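Local coordinates for dihydrodipicolinate synthase family protein (PDB 4DNH) that is of unknown function but folds as an eight-stranded TIM barrel and may be an enzyme related to dihydrodipicolinate synthases, at residues A[69-73]-A[74-78]; A[128-132]-A[133-137]; A[244-247]-A[248-252]; A[280-283]-A[284-288]; A[291-295]-A[296-300]. All coordinates share one frame; numbering follows the deposited sequence.

Interaction 1: A[69-73]-A[74-78]; sequences HRLWD and LGLGV
L71 and R70 hand their carbonyls to the turn that ends helix 61-73. L74 N bonds to R70 O at 3.3 Å, and G75 N reaches W72 O at 3.0 Å from well above the carbonyl plane, while L71 O receives a weak bond from L76 N. G75 has a positive phi of 89°, which would jam a side chain against the preceding carbonyl; with the bonds from L76 N to L71 O and from G75 N to W72 O it makes a Schellman motif. The chain then runs straight into strand 77-80, so this is the helix-to-strand return of a beta-alpha-beta unit in the parallel barrel. There V78 turns its CG2 over one face of the W72 indole, near the rim, 3.5 Å from NE1, and the same methyl lies 3.6 Å from L71 CD1. L71 sends its other branch to L76, CD2 to CD1 at 4.0 Å. W72 NE1 donates to L114 O, and helix 93-108 packs against the ring through E106 and A107. Without the indole, as with an alanine here, V78 CG2 would probably lose the face it lies on and L114 O its donor. At the helix end, D73 OD1 forms a salt bridge with R110.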
loop_
_atom_site.group_PDB
_atom_site.type_symbol
_atom_site.label_atom_id
_atom_site.label_comp_id
_atom_site.label_asym_id
_atom_site.label_seq_id
_atom_site.Cartn_x
_atom_site.Cartn_y
_atom_site.Cartn_z
ATOM N N HIS A 69 5.707 8.603 -11.109
ATOM C CA HIS A 69 6.634 8.434 -12.240
ATOM C C HIS A 69 7.840 7.619 -11.875
ATOM O O HIS A 69 8.311 6.787 -12.680
ATOM C CB HIS A 69 7.053 9.777 -12.853
ATOM C CG HIS A 69 5.949 10.467 -13.615
ATOM N ND1 HIS A 69 5.590 10.105 -14.866
ATOM C CD2 HIS A 69 5.112 11.526 -13.258
ATOM C CE1 HIS A 69 4.582 10.895 -15.293
ATOM N NE2 HIS A 69 4.289 11.764 -14.306
ATOM N N ARG A 70 8.344 7.830 -10.663
ATOM C CA ARG A 70 9.425 7.007 -10.116
ATOM C C ARG A 70 9.027 5.532 -10.116
ATOM O O ARG A 70 9.842 4.661 -10.479
ATOM C CB ARG A 70 9.777 7.453 -8.690
ATOM C CG ARG A 70 11.036 6.838 -8.098
ATOM C CD ARG A 70 11.199 7.316 -6.660
ATOM N NE ARG A 70 11.953 6.416 -5.774
ATOM C CZ ARG A 70 13.285 6.337 -5.732
ATOM N NH1 ARG A 70 14.032 7.089 -6.555
ATOM N NH2 ARG A 70 13.872 5.496 -4.878
ATOM N N LEU A 71 7.779 5.251 -9.729
ATOM C CA LEU A 71 7.309 3.860 -9.676
ATOM C C LEU A 71 7.168 3.295 -11.076
ATOM O O LEU A 71 7.644 2.204 -11.355
ATOM C CB LEU A 71 6.001 3.686 -8.881
ATOM C CG LEU A 71 6.001 3.933 -7.371
ATOM C CD1 LEU A 71 4.578 3.816 -6.825
ATOM C CD2 LEU A 71 6.931 2.997 -6.618
ATOM N N TRP A 72 6.518 4.040 -11.960
ATOM C CA TRP A 72 6.423 3.605 -13.356
ATOM C C TRP A 72 7.761 3.364 -13.985
ATOM O O TRP A 72 7.907 2.381 -14.704
ATOM C CB TRP A 72 5.569 4.543 -14.173
ATOM C CG TRP A 72 4.125 4.516 -13.745
ATOM C CD1 TRP A 72 3.376 3.406 -13.359
ATOM C CD2 TRP A 72 3.195 5.653 -13.655
ATOM N NE1 TRP A 72 2.090 3.768 -13.048
ATOM C CE2 TRP A 72 1.911 5.098 -13.200
ATOM C CE3 TRP A 72 3.291 7.029 -13.896
ATOM C CZ2 TRP A 72 0.790 5.898 -13.006
ATOM C CZ3 TRP A 72 2.154 7.826 -13.690
ATOM C CH2 TRP A 72 0.935 7.270 -13.253
ATOM N N ASP A 73 8.747 4.217 -13.675
ATOM C CA ASP A 73 10.134 4.098 -14.203
ATOM C C ASP A 73 10.776 2.779 -13.837
ATOM O O ASP A 73 11.536 2.218 -14.623
ATOM C CB ASP A 73 11.051 5.204 -13.655
ATOM C CG ASP A 73 10.810 6.563 -14.304
ATOM O OD1 ASP A 73 10.088 6.643 -15.318
ATOM O OD2 ASP A 73 11.349 7.565 -13.781
ATOM N N LEU A 74 10.478 2.304 -12.627
ATOM C CA LEU A 74 11.028 1.057 -12.117
ATOM C C LEU A 74 10.213 -0.163 -12.558
ATOM O O LEU A 74 10.544 -1.304 -12.202
ATOM C CB LEU A 74 11.140 1.103 -10.591
ATOM C CG LEU A 74 12.140 2.108 -10.001
ATOM C CD1 LEU A 74 11.861 2.304 -8.522
ATOM C CD2 LEU A 74 13.595 1.708 -10.197
ATOM N N GLY A 75 9.153 0.079 -13.324
ATOM C CA GLY A 75 8.324 -0.996 -13.848
ATOM C C GLY A 75 7.184 -1.418 -12.951
ATOM O O GLY A 75 6.386 -2.268 -13.344
ATOM N N LEU A 76 7.100 -0.830 -11.754
ATOM C CA LEU A 76 6.055 -1.180 -10.783
ATOM C C LEU A 76 4.760 -0.512 -11.172
ATOM O O LEU A 76 4.770 0.589 -11.717
ATOM C CB LEU A 76 6.457 -0.740 -9.370
ATOM C CG LEU A 76 7.782 -1.325 -8.867
ATOM C CD1 LEU A 76 8.239 -0.648 -7.590
ATOM C CD2 LEU A 76 7.643 -2.814 -8.637
ATOM N N GLY A 77 3.641 -1.177 -10.930
ATOM C CA GLY A 77 2.345 -0.526 -11.131
ATOM C C GLY A 77 2.017 0.387 -9.958
ATOM O O GLY A 77 2.644 0.304 -8.893
ATOM N N VAL A 78 1.023 1.244 -10.138
ATOM C CA VAL A 78 0.608 2.147 -9.089
ATOM C C VAL A 78 -0.830 1.819 -8.653
ATOM O O VAL A 78 -1.750 1.736 -9.491
ATOM C CB VAL A 78 0.741 3.626 -9.554
ATOM C CG1 VAL A 78 -0.074 4.565 -8.667
ATOM C CG2 VAL A 78 2.204 4.060 -9.583
#

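Interaction 2: A[128-132]-A[133-137]; sequences PDVSI and DDILA
S131 and D134 form a capping box at the start of helix 132-148, each side chain addressing the other residue's backbone N-H. In one direction S131 N donates to D134 OD2 at 3.0 Å, an almost straight bond of 176° that meets the carboxylate from above its plane. The return bond, from D134 N to S131 OG, is weak at 3.3 Å; a chi1 of 67° places the hydroxyl oxygen between the backbone N and the carbonyl carbon of S131, facing that first turn. The carbonyls are taken up in helical fashion. I135 N donates to S131 O at 3.1 Å, and I132 O accepts from L136 N at 2.9 Å as well as weakly from I135 N. Shortening D134 to an alanine is likely to deprive S131 N of its acceptor and leave the residues leading into the helix less firmly fixed. The carboxylate also sits at the amino end of the helix, where the helix dipole would be expected to stabilise its negative charge. Apolar contacts accompany the polar ones: I135 and V130 both lean on A160 of helix 159-164, while I132 and L136 pack on helix 168-181. Across the cap, the side chains of V130 and I135 cross at about a right angle, with V130 CG1 4.1 Å from I135 CG1.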
loop_
_atom_site.group_PDB
_atom_site.type_symbol
_atom_site.label_atom_id
_atom_site.label_comp_id
_atom_site.label_asym_id
_atom_site.label_seq_id
_atom_site.Cartn_x
_atom_site.Cartn_y
_atom_site.Cartn_z
ATOM N N PRO A 128 -26.531 4.394 12.195
ATOM C CA PRO A 128 -27.501 3.469 12.788
ATOM C C PRO A 128 -28.729 3.276 11.916
ATOM O O PRO A 128 -29.608 2.490 12.267
ATOM C CB PRO A 128 -27.899 4.160 14.106
ATOM C CG PRO A 128 -26.917 5.278 14.294
ATOM C CD PRO A 128 -26.515 5.682 12.910
ATOM N N ASP A 129 -28.787 3.997 10.797
ATOM C CA ASP A 129 -29.894 3.885 9.840
ATOM C C ASP A 129 -29.446 4.139 8.392
ATOM O O ASP A 129 -30.244 4.530 7.533
ATOM C CB ASP A 129 -31.073 4.793 10.239
ATOM C CG ASP A 129 -30.626 6.171 10.712
ATOM O OD1 ASP A 129 -29.538 6.631 10.289
ATOM O OD2 ASP A 129 -31.368 6.789 11.510
ATOM N N VAL A 130 -28.159 3.911 8.148
ATOM C CA VAL A 130 -27.601 3.841 6.808
ATOM C C VAL A 130 -28.044 2.510 6.201
ATOM O O VAL A 130 -27.829 1.455 6.795
ATOM C CB VAL A 130 -26.058 3.945 6.852
ATOM C CG1 VAL A 130 -25.412 3.241 5.669
ATOM C CG2 VAL A 130 -25.622 5.404 6.909
ATOM N N SER A 131 -28.669 2.563 5.026
ATOM C CA SER A 131 -29.260 1.366 4.402
ATOM C C SER A 131 -28.338 0.739 3.357
ATOM O O SER A 131 -27.374 1.368 2.914
ATOM C CB SER A 131 -30.634 1.691 3.787
ATOM O OG SER A 131 -30.523 2.579 2.679
ATOM N N ILE A 132 -28.644 -0.499 2.972
ATOM C CA ILE A 132 -27.928 -1.199 1.896
ATOM C C ILE A 132 -27.973 -0.424 0.569
ATOM O O ILE A 132 -26.971 -0.363 -0.148
ATOM C CB ILE A 132 -28.451 -2.647 1.727
ATOM C CG1 ILE A 132 -28.088 -3.483 2.958
ATOM C CG2 ILE A 132 -27.903 -3.300 0.463
ATOM C CD1 ILE A 132 -29.168 -4.475 3.351
ATOM N N ASP A 133 -29.127 0.175 0.265
ATOM C CA ASP A 133 -29.299 1.030 -0.919
ATOM C C ASP A 133 -28.349 2.234 -0.892
ATOM O O ASP A 133 -27.686 2.534 -1.889
ATOM C CB ASP A 133 -30.754 1.509 -1.036
ATOM C CG ASP A 133 -31.680 0.454 -1.631
ATOM O OD1 ASP A 133 -31.240 -0.312 -2.520
ATOM O OD2 ASP A 133 -32.865 0.400 -1.222
ATOM N N ASP A 134 -28.284 2.902 0.262
ATOM C CA ASP A 134 -27.353 3.998 0.488
ATOM C C ASP A 134 -25.929 3.569 0.155
ATOM O O ASP A 134 -25.151 4.364 -0.396
ATOM C CB ASP A 134 -27.403 4.468 1.945
ATOM C CG ASP A 134 -28.739 5.060 2.332
ATOM O OD1 ASP A 134 -29.535 5.415 1.432
ATOM O OD2 ASP A 134 -28.991 5.173 3.554
ATOM N N ILE A 135 -25.603 2.315 0.488
ATOM C CA ILE A 135 -24.249 1.770 0.326
ATOM C C ILE A 135 -23.968 1.502 -1.147
ATOM O O ILE A 135 -22.895 1.849 -1.648
ATOM C CB ILE A 135 -24.021 0.497 1.189
ATOM C CG1 ILE A 135 -23.925 0.864 2.682
ATOM C CG2 ILE A 135 -22.771 -0.251 0.751
ATOM C CD1 ILE A 135 -24.358 -0.235 3.635
ATOM N N LEU A 136 -24.943 0.915 -1.843
ATOM C CA LEU A 136 -24.794 0.684 -3.280
ATOM C C LEU A 136 -24.610 1.988 -4.034
ATOM O O LEU A 136 -23.776 2.074 -4.941
ATOM C CB LEU A 136 -25.979 -0.089 -3.844
ATOM C CG LEU A 136 -26.021 -1.552 -3.411
ATOM C CD1 LEU A 136 -27.382 -2.170 -3.729
ATOM C CD2 LEU A 136 -24.869 -2.340 -4.025
ATOM N N ALA A 137 -25.380 2.999 -3.641
ATOM C CA ALA A 137 -25.278 4.328 -4.232
ATOM C C ALA A 137 -23.869 4.900 -4.018
ATOM O O ALA A 137 -23.270 5.469 -4.931
ATOM C CB ALA A 137 -26.351 5.252 -3.661
#

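Interaction 3: A[244-247]-A[248-252]; sequences RQLP and KGVRM
L246 and M252, a selenomethionine, meet at about a right angle, with L246 CD2 lying 3.6 Å from M252 CB. The selenomethionine has CG opposite its backbone N (chi1 172°) and then bends at its next two torsions, which folds the terminal methyl back so that CE also approaches L246 CD2, at 3.9 Å. The leucine also reaches back to the end of the turn: its CD2 passes 3.7 Å from V250 O, and its CG is 4.2 Å from V250 CG1. V250 thus stands between two neighbours, for its other branch, CG2, turns to the proline ring and lies 4.1 Å from P247 CB, these two side chains meeting at a slant. Beneath this apolar group the backbone reverses. V250 N donates to P247 O at 3.2 Å with an N-H...O angle of 152°, and G249 takes the positive phi of 77° at the third position of the turn, while K248 occupies the exposed corner. The buried side of the cluster is continued by L216 and L219 of helix 208-221, which touch L246, and by V226 of the neighbouring strand, which touches V250. R251 points away from the turn and forms a salt bridge with D273. The arrangement is a type II beta turn from P247 to V250, delivering the chain from the loop after helix 236-243 into strand 251-254 of the TIM barrel.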
loop_
_atom_site.group_PDB
_atom_site.type_symbol
_atom_site.label_atom_id
_atom_site.label_comp_id
_atom_site.label_asym_id
_atom_site.label_seq_id
_atom_site.Cartn_x
_atom_site.Cartn_y
_atom_site.Cartn_z
ATOM N N ARG A 244 -4.977 -21.118 -3.145
ATOM C CA ARG A 244 -5.117 -22.477 -3.694
ATOM C C ARG A 244 -6.569 -22.806 -4.063
ATOM O O ARG A 244 -6.822 -23.684 -4.895
ATOM C CB ARG A 244 -4.546 -23.516 -2.721
ATOM C CG ARG A 244 -3.030 -23.428 -2.557
ATOM C CD ARG A 244 -2.514 -24.191 -1.332
ATOM N NE ARG A 244 -1.054 -24.102 -1.231
ATOM C CZ ARG A 244 -0.286 -24.865 -0.458
ATOM N NH1 ARG A 244 -0.810 -25.816 0.306
ATOM N NH2 ARG A 244 1.026 -24.683 -0.463
ATOM N N GLN A 245 -7.506 -22.080 -3.455
ATOM C CA GLN A 245 -8.938 -22.260 -3.692
ATOM C C GLN A 245 -9.500 -21.242 -4.684
ATOM O O GLN A 245 -10.690 -21.271 -4.993
ATOM C CB GLN A 245 -9.720 -22.157 -2.381
ATOM C CG GLN A 245 -9.252 -23.092 -1.285
ATOM C CD GLN A 245 -10.278 -23.239 -0.181
ATOM O OE1 GLN A 245 -10.041 -22.841 0.961
ATOM N NE2 GLN A 245 -11.435 -23.799 -0.520
ATOM N N LEU A 246 -8.642 -20.344 -5.162
ATOM C CA LEU A 246 -9.006 -19.301 -6.132
ATOM C C LEU A 246 -9.388 -19.848 -7.527
ATOM O O LEU A 246 -8.706 -20.731 -8.047
ATOM C CB LEU A 246 -7.846 -18.302 -6.254
ATOM C CG LEU A 246 -7.916 -16.869 -5.688
ATOM C CD1 LEU A 246 -8.750 -16.717 -4.426
ATOM C CD2 LEU A 246 -6.512 -16.325 -5.468
ATOM N N PRO A 247 -10.470 -19.312 -8.140
ATOM C CA PRO A 247 -10.906 -19.715 -9.499
ATOM C C PRO A 247 -9.887 -19.398 -10.590
ATOM O O PRO A 247 -9.063 -18.506 -10.423
ATOM C CB PRO A 247 -12.164 -18.866 -9.741
ATOM C CG PRO A 247 -12.585 -18.363 -8.397
ATOM C CD PRO A 247 -11.331 -18.251 -7.580
ATOM N N LYS A 248 -9.965 -20.118 -11.706
ATOM C CA LYS A 248 -9.138 -19.853 -12.900
ATOM C C LYS A 248 -9.130 -18.360 -13.317
ATOM O O LYS A 248 -10.184 -17.752 -13.514
ATOM C CB LYS A 248 -9.579 -20.794 -14.043
ATOM C CG LYS A 248 -9.562 -20.237 -15.466
ATOM C CD LYS A 248 -8.198 -20.337 -16.136
ATOM C CE LYS A 248 -8.230 -19.719 -17.527
ATOM N NZ LYS A 248 -6.864 -19.630 -18.111
ATOM N N GLY A 249 -7.936 -17.774 -13.409
ATOM C CA GLY A 249 -7.778 -16.383 -13.868
ATOM C C GLY A 249 -8.117 -15.279 -12.872
ATOM O O GLY A 249 -8.284 -14.109 -13.244
ATOM N N VAL A 250 -8.228 -15.648 -11.602
ATOM C CA VAL A 250 -8.409 -14.682 -10.527
ATOM C C VAL A 250 -7.083 -14.645 -9.764
ATOM O O VAL A 250 -6.732 -15.612 -9.089
ATOM C CB VAL A 250 -9.611 -15.060 -9.617
ATOM C CG1 VAL A 250 -9.677 -14.160 -8.395
ATOM C CG2 VAL A 250 -10.925 -14.983 -10.386
ATOM N N ARG A 251 -6.328 -13.551 -9.900
ATOM C CA ARG A 251 -5.007 -13.451 -9.256
ATOM C C ARG A 251 -5.050 -13.211 -7.732
ATOM O O ARG A 251 -6.004 -12.631 -7.207
ATOM C CB ARG A 251 -4.187 -12.347 -9.898
ATOM C CG ARG A 251 -3.850 -12.525 -11.363
ATOM C CD ARG A 251 -3.104 -11.280 -11.827
ATOM N NE ARG A 251 -2.590 -11.371 -13.196
ATOM C CZ ARG A 251 -1.545 -12.109 -13.581
ATOM N NH1 ARG A 251 -0.868 -12.873 -12.714
ATOM N NH2 ARG A 251 -1.186 -12.085 -14.860
HETATM N N MSE A 252 -4.007 -13.664 -7.034
HETATM C CA MSE A 252 -3.821 -13.361 -5.605
HETATM C C MSE A 252 -2.790 -12.272 -5.498
HETATM O O MSE A 252 -1.605 -12.479 -5.804
HETATM C CB MSE A 252 -3.373 -14.606 -4.839
HETATM C CG MSE A 252 -2.954 -14.370 -3.382
HETATM SE SE MSE A 252 -4.390 -13.620 -2.242
HETATM C CE MSE A 252 -5.396 -15.268 -1.848
#

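Interaction 4: A[280-283]-A[284-288]; sequences DAIA and PVASA
I282 O receives A286 N at 3.0 Å in a nearly straight bond of 171°, and V285 N approaches the same oxygen at 2.9 Å in a weak, bent one. One residue further along, S287 N donates to A283 O at 3.0 Å, lying close to the line of the carbonyl bond. Two successive carbonyls are therefore engaged by the first N-H groups of the next helix. The side chains add a thin apolar layer: I282 CG1 is 4.4 Å from A286 CB, and I282 CB is equally far from V285 CB. A283 and P284, as neighbours in the chain, bring A283 CB to 3.3 Å from P284 CD. P284 has no N-H to give, and its ring suits the first turn of a helix, where the amide hydrogens find no acceptor within the helix. I282 is a one-residue break between helix 278-281, which follows the last barrel strand, 273-276, and helix 283-294, which starts at once. Around this joint, A283 packs on L71, L74 and L76, and P284 on R70, so the new helix beds against the end of helix 61-73, while T308 of helix 308-315 touches both I282 and V285. In S287 a chi1 of 173° swings OG beside the carbonyl carbon, toward R28 NH2 and L74 O, both hydrogen-bonded to it. Before this break, D280 OD2 bonds to H42 ND1.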
loop_
_atom_site.group_PDB
_atom_site.type_symbol
_atom_site.label_atom_id
_atom_site.label_comp_id
_atom_site.label_asym_id
_atom_site.label_seq_id
_atom_site.Cartn_x
_atom_site.Cartn_y
_atom_site.Cartn_z
ATOM N N ASP A 280 6.341 0.604 -2.249
ATOM C CA ASP A 280 6.538 2.027 -2.319
ATOM C C ASP A 280 7.906 2.364 -1.675
ATOM O O ASP A 280 8.807 2.883 -2.356
ATOM C CB ASP A 280 5.356 2.721 -1.619
ATOM C CG ASP A 280 5.616 4.191 -1.305
ATOM O OD1 ASP A 280 6.782 4.582 -1.041
ATOM O OD2 ASP A 280 4.631 4.957 -1.299
ATOM N N ALA A 281 8.065 2.032 -0.390
ATOM C CA ALA A 281 9.281 2.355 0.370
ATOM C C ALA A 281 10.585 1.702 -0.125
ATOM O O ALA A 281 11.674 2.275 0.048
ATOM C CB ALA A 281 9.070 2.055 1.846
ATOM N N ILE A 282 10.491 0.519 -0.730
ATOM C CA ILE A 282 11.687 -0.156 -1.256
ATOM C C ILE A 282 11.641 -0.350 -2.782
ATOM O O ILE A 282 12.284 -1.267 -3.336
ATOM C CB ILE A 282 11.937 -1.516 -0.551
ATOM C CG1 ILE A 282 10.831 -2.514 -0.907
ATOM C CG2 ILE A 282 12.072 -1.334 0.960
ATOM C CD1 ILE A 282 11.013 -3.890 -0.301
ATOM N N ALA A 283 10.889 0.526 -3.450
ATOM C CA ALA A 283 10.690 0.472 -4.901
ATOM C C ALA A 283 11.893 -0.030 -5.706
ATOM O O ALA A 283 11.748 -1.011 -6.451
ATOM C CB ALA A 283 10.181 1.811 -5.441
ATOM N N PRO A 284 13.076 0.610 -5.559
ATOM C CA PRO A 284 14.248 0.209 -6.369
ATOM C C PRO A 284 14.658 -1.233 -6.189
ATOM O O PRO A 284 14.995 -1.900 -7.165
ATOM C CB PRO A 284 15.364 1.111 -5.851
ATOM C CG PRO A 284 14.659 2.279 -5.251
ATOM C CD PRO A 284 13.398 1.734 -4.666
ATOM N N VAL A 285 14.614 -1.707 -4.946
ATOM C CA VAL A 285 15.014 -3.068 -4.597
ATOM C C VAL A 285 13.989 -4.063 -5.122
ATOM O O VAL A 285 14.353 -5.096 -5.699
ATOM C CB VAL A 285 15.151 -3.237 -3.062
ATOM C CG1 VAL A 285 15.479 -4.677 -2.701
ATOM C CG2 VAL A 285 16.210 -2.292 -2.507
ATOM N N ALA A 286 12.709 -3.756 -4.915
ATOM C CA ALA A 286 11.637 -4.639 -5.370
ATOM C C ALA A 286 11.728 -4.861 -6.874
ATOM O O ALA A 286 11.622 -5.997 -7.358
ATOM C CB ALA A 286 10.279 -4.069 -4.996
ATOM N N SER A 287 11.930 -3.760 -7.600
ATOM C CA SER A 287 12.126 -3.784 -9.026
ATOM C C SER A 287 13.287 -4.720 -9.377
ATOM O O SER A 287 13.112 -5.660 -10.153
ATOM C CB SER A 287 12.384 -2.370 -9.541
ATOM O OG SER A 287 12.737 -2.368 -10.918
ATOM N N ALA A 288 14.457 -4.475 -8.789
ATOM C CA ALA A 288 15.648 -5.291 -9.058
ATOM C C ALA A 288 15.409 -6.772 -8.779
ATOM O O ALA A 288 15.913 -7.632 -9.499
ATOM C CB ALA A 288 16.840 -4.788 -8.256
#

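Interaction 5: A[291-295]-A[296-300]; sequences EALGS and GRNGE
A292 carries the close part of this contact, which joins the end of helix 283-294 to the start of helix 298-305. Its carbonyl accepts R297 N at 2.8 Å, the donor tilted 27° from the carbonyl plane, and its methyl CB lies 4.0 Å from E300 CB, so the buried alanine touches the next helix directly. G296 N adds a second bond to L293 O at 3.1 Å, reaching it from above the carbonyl plane. These two bonds, with G296 at positive phi (58°) as the C-prime residue, form a Schellman motif; a CB on G296 would lie tight against S295 O. On the buried side, L293 also approaches the following helix, with CD2 4.0 Å from N298 OD1, and its side chain touches S34 and R35.

The outer side is looser. S295, G296 and R297 are exposed, and the arginine, at the N-cap position, bends at its second and third torsions and comes back alongside the new helix. There R297 NH2 forms a salt bridge with E300 OE1 at 2.8 Å, and R297 NE donates weakly to the same oxygen. E291, at the other end of the segment, instead pairs with R28. The chemistry is thus divided: backbone bonds and the alanine contact fix the turn, whereas the R297-E300 pair, gripping one carboxylate oxygen on the exposed side, probably adds a more modest, solvent-screened attraction.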
loop_
_atom_site.group_PDB
_atom_site.type_symbol
_atom_site.label_atom_id
_atom_site.label_comp_id
_atom_site.label_asym_id
_atom_site.label_seq_id
_atom_site.Cartn_x
_atom_site.Cartn_y
_atom_site.Cartn_z
ATOM N N GLU A 291 12.955 -8.451 -11.255
ATOM C CA GLU A 291 13.676 -8.758 -12.480
ATOM C C GLU A 291 14.404 -10.096 -12.361
ATOM O O GLU A 291 14.295 -10.946 -13.249
ATOM C CB GLU A 291 14.659 -7.651 -12.849
ATOM C CG GLU A 291 15.350 -7.906 -14.184
ATOM C CD GLU A 291 16.513 -6.966 -14.466
ATOM O OE1 GLU A 291 16.776 -6.047 -13.659
ATOM O OE2 GLU A 291 17.175 -7.153 -15.507
ATOM N N ALA A 292 15.140 -10.279 -11.266
ATOM C CA ALA A 292 15.845 -11.538 -11.003
ATOM C C ALA A 292 14.885 -12.742 -10.980
ATOM O O ALA A 292 15.168 -13.770 -11.598
ATOM C CB ALA A 292 16.643 -11.449 -9.712
ATOM N N LEU A 293 13.747 -12.598 -10.295
ATOM C CA LEU A 293 12.702 -13.629 -10.269
ATOM C C LEU A 293 12.183 -13.963 -11.668
ATOM O O LEU A 293 11.978 -15.142 -11.994
ATOM C CB LEU A 293 11.538 -13.173 -9.405
ATOM C CG LEU A 293 10.713 -14.149 -8.570
ATOM C CD1 LEU A 293 9.387 -13.488 -8.231
ATOM C CD2 LEU A 293 10.473 -15.494 -9.228
ATOM N N GLY A 294 11.963 -12.925 -12.481
ATOM C CA GLY A 294 11.543 -13.073 -13.874
ATOM C C GLY A 294 12.616 -13.683 -14.766
ATOM O O GLY A 294 12.314 -14.229 -15.828
ATOM N N SER A 295 13.874 -13.585 -14.337
ATOM C CA SER A 295 14.994 -14.228 -15.032
ATOM C C SER A 295 15.294 -15.622 -14.451
ATOM O O SER A 295 16.388 -16.156 -14.642
ATOM C CB SER A 295 16.250 -13.346 -14.961
ATOM O OG SER A 295 16.187 -12.272 -15.884
ATOM N N GLY A 296 14.322 -16.199 -13.741
ATOM C CA GLY A 296 14.481 -17.513 -13.109
ATOM C C GLY A 296 15.640 -17.586 -12.127
ATOM O O GLY A 296 16.044 -18.680 -11.720
ATOM N N ARG A 297 16.174 -16.419 -11.761
ATOM C CA ARG A 297 17.266 -16.304 -10.791
ATOM C C ARG A 297 16.786 -16.152 -9.331
ATOM O O ARG A 297 17.102 -15.162 -8.654
ATOM C CB ARG A 297 18.206 -15.156 -11.171
ATOM C CG ARG A 297 19.338 -15.555 -12.096
ATOM C CD ARG A 297 20.634 -14.855 -11.705
ATOM N NE ARG A 297 20.449 -13.409 -11.619
ATOM C CZ ARG A 297 20.575 -12.565 -12.641
ATOM N NH1 ARG A 297 20.910 -13.013 -13.848
ATOM N NH2 ARG A 297 20.370 -11.262 -12.455
ATOM N N ASN A 298 16.054 -17.157 -8.849
ATOM C CA ASN A 298 15.491 -17.159 -7.490
ATOM C C ASN A 298 16.465 -16.863 -6.336
ATOM O O ASN A 298 16.070 -16.290 -5.317
ATOM C CB ASN A 298 14.726 -18.457 -7.234
ATOM C CG ASN A 298 13.496 -18.589 -8.118
ATOM O OD1 ASN A 298 13.491 -18.154 -9.280
ATOM N ND2 ASN A 298 12.440 -19.189 -7.569
ATOM N N GLY A 299 17.727 -17.240 -6.504
ATOM C CA GLY A 299 18.768 -16.943 -5.524
ATOM C C GLY A 299 18.984 -15.454 -5.328
ATOM O O GLY A 299 19.021 -14.974 -4.193
ATOM N N GLU A 300 19.116 -14.712 -6.425
ATOM C CA GLU A 300 19.331 -13.265 -6.324
ATOM C C GLU A 300 18.083 -12.506 -5.831
ATOM O O GLU A 300 18.202 -11.532 -5.081
ATOM C CB GLU A 300 19.873 -12.678 -7.626
ATOM C CG GLU A 300 20.826 -11.510 -7.395
ATOM C CD GLU A 300 21.071 -10.662 -8.641
ATOM O OE1 GLU A 300 21.074 -11.212 -9.765
ATOM O OE2 GLU A 300 21.276 -9.433 -8.487
#

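How the interactions relate
In chain order, interactions 1 to 5 follow one another without overlap around the TIM barrel. Interaction 1 and interaction 3 both lead into strands of the same parallel barrel, although their centres lie about 25 Å apart. Interaction 4 is the closest neighbour of interaction 1, with centres about 9 Å apart; the two touch, the end of helix 61-73 lying against the start of helix 283-294. Interactions 4 and 5 stand near opposite ends of helix 283-294, with centres about 15 Å apart. Interaction 2 is remote, its centre about 48 Å from that of interaction 5, across the chain's centre. Interactions 1, 4 and 5 thus gather round helix 283-294, whereas interaction 2 caps a helix far from them.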